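Local coordinates for protein probable dipeptidase (Pseudomonas aeruginosa, PDB 3B40) that is probably a metal-dependent dipeptidase of the membrane dipeptidase family, expected to hydrolyse dipeptides, at residues Val113-Leu125 with Asn399-Ala411. The protein carries 11 engineered substitutions. Sequence-based numbering, arbitrary orientation.
Sequences VGIAYSPEDFRRL and NFLRAWGEVQKRA
Pro-119, first residue of helix 119-127, sets its CD over the face of the Trp-404 indole, a CH-pi contact: CD is 3.7 Å from the centroid of the five-membered ring and 14° off the ring normal. The same indole face continues under the backbone of Ser-118, whose C touches nearer the rim, while Ala-116 O meets the ring edge in its plane. With CG anti to the backbone N (chi1 -173°), the indole of Trp-404 is carried toward segment 113-125. As a knob in a hole, Pro-119 is enclosed by Leu-401, Trp-404, Gly-405 and Gln-408, and its CG comes 3.7 Å from Gly-405 N. In this TIM-barrel family the contact joins the turn after strand 113-115 and the first turn of helix 119-127 to the C-terminal helix 389-409; beyond it, Trp-404 rests on Val-134 and Ile-208 of the parallel sheet. Leu-401 divides its branches: CD2 packs 4.0 Å from Pro-119 CB and also reaches Phe-122, whereas CD1 lies over one face of the Arg-123 guanidinium, 3.4 Å from NH1. At the other end, Gln-408 NE2 donates to Tyr-117 O (2.9 Å, 155° at the hydrogen); Tyr-117 O lies close to the Gln-408 amide plane, and NE2 lies in the carbonyl plane of Tyr-117; Arg-159 shares that carbonyl. One water donates to both Gln-408 OE1 and Glu-120 OE1.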
loop_
_atom_site.group_PDB
_atom_site.type_symbol
_atom_site.label_atom_id
_atom_site.label_comp_id
_atom_site.label_asym_id
_atom_site.label_seq_id
_atom_site.Cartn_x
_atom_site.Cartn_y
_atom_site.Cartn_z
ATOM N N VAL A 113 -7.637 13.830 -16.244
ATOM C CA VAL A 113 -7.113 13.594 -14.886
ATOM C C VAL A 113 -7.291 14.807 -13.992
ATOM O O VAL A 113 -7.099 15.931 -14.436
ATOM C CB VAL A 113 -5.578 13.341 -14.898
ATOM C CG1 VAL A 113 -5.150 12.653 -13.620
ATOM C CG2 VAL A 113 -5.150 12.526 -16.118
ATOM N N GLY A 114 -7.637 14.575 -12.723
ATOM C CA GLY A 114 -7.504 15.610 -11.694
ATOM C C GLY A 114 -6.989 15.064 -10.355
ATOM O O GLY A 114 -6.983 13.863 -10.124
ATOM N N ILE A 115 -6.622 15.962 -9.447
ATOM C CA ILE A 115 -6.303 15.562 -8.075
ATOM C C ILE A 115 -7.478 15.928 -7.169
ATOM O O ILE A 115 -7.969 17.054 -7.211
ATOM C CB ILE A 115 -4.973 16.192 -7.580
ATOM C CG1 ILE A 115 -3.814 15.731 -8.469
ATOM C CG2 ILE A 115 -4.666 15.778 -6.123
ATOM C CD1 ILE A 115 -2.485 16.527 -8.253
ATOM N N ALA A 116 -7.948 14.957 -6.391
ATOM C CA ALA A 116 -9.007 15.151 -5.398
ATOM C C ALA A 116 -8.449 15.585 -4.037
ATOM O O ALA A 116 -7.597 14.899 -3.455
ATOM C CB ALA A 116 -9.779 13.863 -5.243
ATOM N N TYR A 117 -8.926 16.725 -3.546
ATOM C CA TYR A 117 -8.526 17.250 -2.244
ATOM C C TYR A 117 -9.533 16.926 -1.147
ATOM O O TYR A 117 -9.298 17.270 0.016
ATOM C CB TYR A 117 -8.212 18.761 -2.317
ATOM C CG TYR A 117 -7.192 19.052 -3.383
ATOM C CD1 TYR A 117 -5.852 18.741 -3.179
ATOM C CD2 TYR A 117 -7.565 19.588 -4.616
ATOM C CE1 TYR A 117 -4.901 18.967 -4.167
ATOM C CE2 TYR A 117 -6.606 19.828 -5.617
ATOM C CZ TYR A 117 -5.289 19.515 -5.373
ATOM O OH TYR A 117 -4.315 19.736 -6.320
ATOM N N SER A 118 -10.610 16.220 -1.514
ATOM C CA SER A 118 -11.650 15.790 -0.575
ATOM C C SER A 118 -12.513 14.689 -1.220
ATOM O O SER A 118 -12.469 14.490 -2.437
ATOM C CB SER A 118 -12.550 16.979 -0.222
ATOM O OG SER A 118 -13.209 17.440 -1.388
ATOM N N PRO A 119 -13.301 13.966 -0.411
ATOM C CA PRO A 119 -14.201 12.983 -1.038
ATOM C C PRO A 119 -15.183 13.648 -2.021
ATOM O O PRO A 119 -15.512 13.049 -3.052
ATOM C CB PRO A 119 -14.887 12.316 0.154
ATOM C CG PRO A 119 -14.599 13.174 1.336
ATOM C CD PRO A 119 -13.404 13.974 1.062
ATOM N N GLU A 120 -15.570 14.903 -1.755
ATOM C CA GLU A 120 -16.394 15.685 -2.702
ATOM C C GLU A 120 -15.741 15.847 -4.057
ATOM O O GLU A 120 -16.370 15.569 -5.084
ATOM C CB GLU A 120 -16.749 17.070 -2.129
ATOM C CG GLU A 120 -17.714 17.007 -0.925
ATOM C CD GLU A 120 -17.135 16.315 0.340
ATOM O OE1 GLU A 120 -15.969 16.567 0.754
ATOM O OE2 GLU A 120 -17.886 15.505 0.930
ATOM N N ASP A 121 -14.481 16.289 -4.073
ATOM C CA ASP A 121 -13.725 16.438 -5.320
ATOM C C ASP A 121 -13.678 15.106 -6.035
ATOM O O ASP A 121 -13.822 15.054 -7.258
ATOM C CB ASP A 121 -12.279 16.862 -5.066
ATOM C CG ASP A 121 -12.146 18.280 -4.590
ATOM O OD1 ASP A 121 -13.118 19.060 -4.671
ATOM O OD2 ASP A 121 -11.026 18.611 -4.125
ATOM N N PHE A 122 -13.401 14.040 -5.288
ATOM C CA PHE A 122 -13.303 12.701 -5.900
ATOM C C PHE A 122 -14.590 12.385 -6.670
ATOM O O PHE A 122 -14.530 11.978 -7.837
ATOM C CB PHE A 122 -13.003 11.613 -4.835
ATOM C CG PHE A 122 -12.635 10.276 -5.424
ATOM C CD1 PHE A 122 -11.297 9.904 -5.542
ATOM C CD2 PHE A 122 -13.623 9.395 -5.878
ATOM C CE1 PHE A 122 -10.943 8.668 -6.097
ATOM C CE2 PHE A 122 -13.268 8.177 -6.451
ATOM C CZ PHE A 122 -11.925 7.812 -6.542
ATOM N N ARG A 123 -15.743 12.595 -6.028
ATOM C CA ARG A 123 -17.049 12.305 -6.650
ATOM C C ARG A 123 -17.306 13.185 -7.879
ATOM O O ARG A 123 -17.762 12.700 -8.911
ATOM C CB ARG A 123 -18.200 12.425 -5.642
ATOM C CG ARG A 123 -18.206 11.313 -4.591
ATOM C CD ARG A 123 -19.484 11.260 -3.775
ATOM N NE ARG A 123 -19.139 11.247 -2.361
ATOM C CZ ARG A 123 -19.039 10.164 -1.588
ATOM N NH1 ARG A 123 -19.319 8.942 -2.062
ATOM N NH2 ARG A 123 -18.685 10.323 -0.311
ATOM N N ARG A 124 -16.991 14.472 -7.752
ATOM C CA ARG A 124 -17.046 15.425 -8.864
ATOM C C ARG A 124 -16.177 15.021 -10.051
ATOM O O ARG A 124 -16.668 14.945 -11.190
ATOM C CB ARG A 124 -16.654 16.824 -8.376
ATOM C CG ARG A 124 -16.752 17.898 -9.440
ATOM C CD ARG A 124 -16.315 19.243 -8.888
ATOM N NE ARG A 124 -15.003 19.198 -8.223
ATOM C CZ ARG A 124 -13.831 19.233 -8.863
ATOM N NH1 ARG A 124 -13.784 19.314 -10.187
ATOM N NH2 ARG A 124 -12.698 19.198 -8.178
ATOM N N LEU A 125 -14.884 14.779 -9.806
ATOM C CA LEU A 125 -13.956 14.381 -10.878
ATOM C C LEU A 125 -14.460 13.130 -11.566
ATOM O O LEU A 125 -14.436 13.035 -12.799
ATOM C CB LEU A 125 -12.521 14.160 -10.356
ATOM C CG LEU A 125 -11.681 15.358 -9.891
ATOM C CD1 LEU A 125 -10.477 14.887 -9.020
ATOM C CD2 LEU A 125 -11.219 16.185 -11.080
ATOM N N ASN A 399 -16.533 3.148 1.617
ATOM C CA ASN A 399 -16.056 3.174 3.002
ATOM C C ASN A 399 -14.911 4.150 3.169
ATOM O O ASN A 399 -14.888 4.955 4.128
ATOM C CB ASN A 399 -15.610 1.774 3.418
ATOM C CG ASN A 399 -16.761 0.798 3.550
ATOM O OD1 ASN A 399 -17.883 1.187 3.879
ATOM N ND2 ASN A 399 -16.478 -0.501 3.348
ATOM N N PHE A 400 -13.949 4.081 2.242
ATOM C CA PHE A 400 -12.816 5.020 2.249
ATOM C C PHE A 400 -13.285 6.464 2.186
ATOM O O PHE A 400 -12.777 7.313 2.909
ATOM C CB PHE A 400 -11.786 4.731 1.136
ATOM C CG PHE A 400 -10.580 5.661 1.160
ATOM C CD1 PHE A 400 -9.403 5.286 1.808
ATOM C CD2 PHE A 400 -10.625 6.905 0.538
ATOM C CE1 PHE A 400 -8.291 6.127 1.817
ATOM C CE2 PHE A 400 -9.509 7.769 0.568
ATOM C CZ PHE A 400 -8.351 7.366 1.195
ATOM N N LEU A 401 -14.218 6.755 1.277
ATOM C CA LEU A 401 -14.714 8.121 1.111
ATOM C C LEU A 401 -15.429 8.627 2.377
ATOM O O LEU A 401 -15.285 9.782 2.724
ATOM C CB LEU A 401 -15.644 8.198 -0.093
ATOM C CG LEU A 401 -15.041 7.928 -1.488
ATOM C CD1 LEU A 401 -16.122 7.939 -2.566
ATOM C CD2 LEU A 401 -13.940 8.946 -1.824
ATOM N N ARG A 402 -16.185 7.759 3.070
ATOM C CA ARG A 402 -16.841 8.146 4.351
ATOM C C ARG A 402 -15.776 8.516 5.379
ATOM O O ARG A 402 -15.813 9.594 6.007
ATOM C CB ARG A 402 -17.685 6.991 4.924
ATOM C CG ARG A 402 -18.398 7.277 6.308
ATOM C CD ARG A 402 -18.725 5.978 7.065
ATOM N NE ARG A 402 -17.511 5.279 7.537
ATOM C CZ ARG A 402 -17.128 4.040 7.194
ATOM N NH1 ARG A 402 -16.005 3.535 7.703
ATOM N NH2 ARG A 402 -17.841 3.301 6.341
ATOM N N ALA A 403 -14.830 7.607 5.568
ATOM C CA ALA A 403 -13.768 7.825 6.573
ATOM C C ALA A 403 -12.972 9.093 6.252
ATOM O O ALA A 403 -12.628 9.859 7.145
ATOM C CB ALA A 403 -12.842 6.612 6.634
ATOM N N TRP A 404 -12.668 9.300 4.970
ATOM C CA TRP A 404 -11.962 10.503 4.538
ATOM C C TRP A 404 -12.746 11.742 4.929
ATOM O O TRP A 404 -12.162 12.718 5.413
ATOM C CB TRP A 404 -11.699 10.458 3.021
ATOM C CG TRP A 404 -10.844 11.532 2.400
ATOM C CD1 TRP A 404 -10.126 12.514 3.033
ATOM C CD2 TRP A 404 -10.596 11.702 0.988
ATOM N NE1 TRP A 404 -9.477 13.300 2.103
ATOM C CE2 TRP A 404 -9.739 12.819 0.844
ATOM C CE3 TRP A 404 -11.030 11.028 -0.157
ATOM C CZ2 TRP A 404 -9.309 13.278 -0.405
ATOM C CZ3 TRP A 404 -10.591 11.481 -1.426
ATOM C CH2 TRP A 404 -9.754 12.608 -1.529
ATOM N N GLY A 405 -14.062 11.724 4.714
ATOM C CA GLY A 405 -14.862 12.869 5.084
ATOM C C GLY A 405 -14.791 13.145 6.578
ATOM O O GLY A 405 -14.709 14.310 6.985
ATOM N N GLU A 406 -14.844 12.082 7.394
ATOM C CA GLU A 406 -14.805 12.223 8.869
ATOM C C GLU A 406 -13.469 12.775 9.378
ATOM O O GLU A 406 -13.434 13.668 10.234
ATOM C CB GLU A 406 -15.165 10.891 9.559
ATOM C CG GLU A 406 -16.644 10.601 9.516
ATOM C CD GLU A 406 -17.475 11.744 10.140
ATOM O OE1 GLU A 406 -17.161 12.143 11.300
ATOM O OE2 GLU A 406 -18.420 12.246 9.456
ATOM N N VAL A 407 -12.373 12.249 8.846
ATOM C CA VAL A 407 -11.042 12.830 9.044
ATOM C C VAL A 407 -10.958 14.358 8.780
ATOM O O VAL A 407 -10.443 15.127 9.607
ATOM C CB VAL A 407 -9.983 12.110 8.147
ATOM C CG1 VAL A 407 -8.666 12.888 8.181
ATOM C CG2 VAL A 407 -9.805 10.718 8.598
ATOM N N GLN A 408 -11.415 14.796 7.610
ATOM C CA GLN A 408 -11.418 16.244 7.324
ATOM C C GLN A 408 -12.313 17.056 8.284
ATOM O O GLN A 408 -11.998 18.197 8.600
ATOM C CB GLN A 408 -11.783 16.498 5.854
ATOM C CG GLN A 408 -10.730 15.920 4.892
ATOM C CD GLN A 408 -10.926 16.382 3.481
ATOM O OE1 GLN A 408 -12.061 16.413 2.973
ATOM N NE2 GLN A 408 -9.822 16.767 2.827
ATOM N N LYS A 409 -13.406 16.461 8.759
ATOM C CA LYS A 409 -14.284 17.118 9.750
ATOM C C LYS A 409 -13.585 17.367 11.086
ATOM O O LYS A 409 -13.854 18.371 11.754
ATOM C CB LYS A 409 -15.552 16.296 10.001
ATOM C CG LYS A 409 -16.695 16.717 9.121
ATOM C CD LYS A 409 -18.024 16.509 9.846
ATOM C CE LYS A 409 -18.617 15.127 9.573
ATOM N NZ LYS A 409 -19.142 15.019 8.172
ATOM N N ARG A 410 -12.672 16.468 11.454
ATOM C CA ARG A 410 -11.899 16.592 12.691
ATOM C C ARG A 410 -10.664 17.524 12.582
ATOM O O ARG A 410 -9.927 17.682 13.555
ATOM C CB ARG A 410 -11.441 15.207 13.158
ATOM C CG ARG A 410 -12.500 14.125 13.057
ATOM C CD ARG A 410 -13.090 13.736 14.350
ATOM N NE ARG A 410 -14.363 13.063 14.119
ATOM C CZ ARG A 410 -14.600 11.749 14.167
ATOM N NH1 ARG A 410 -13.655 10.853 14.475
ATOM N NH2 ARG A 410 -15.837 11.331 13.916
ATOM N N ALA A 411 -10.428 18.132 11.418
ATOM C CA ALA A 411 -9.315 19.096 11.259
ATOM C C ALA A 411 -9.393 20.251 12.265
ATOM O O ALA A 411 -10.500 20.642 12.660
ATOM C CB ALA A 411 -9.287 19.650 9.861
HETATM O O HOH W 1 -14.636 16.477 3.338
#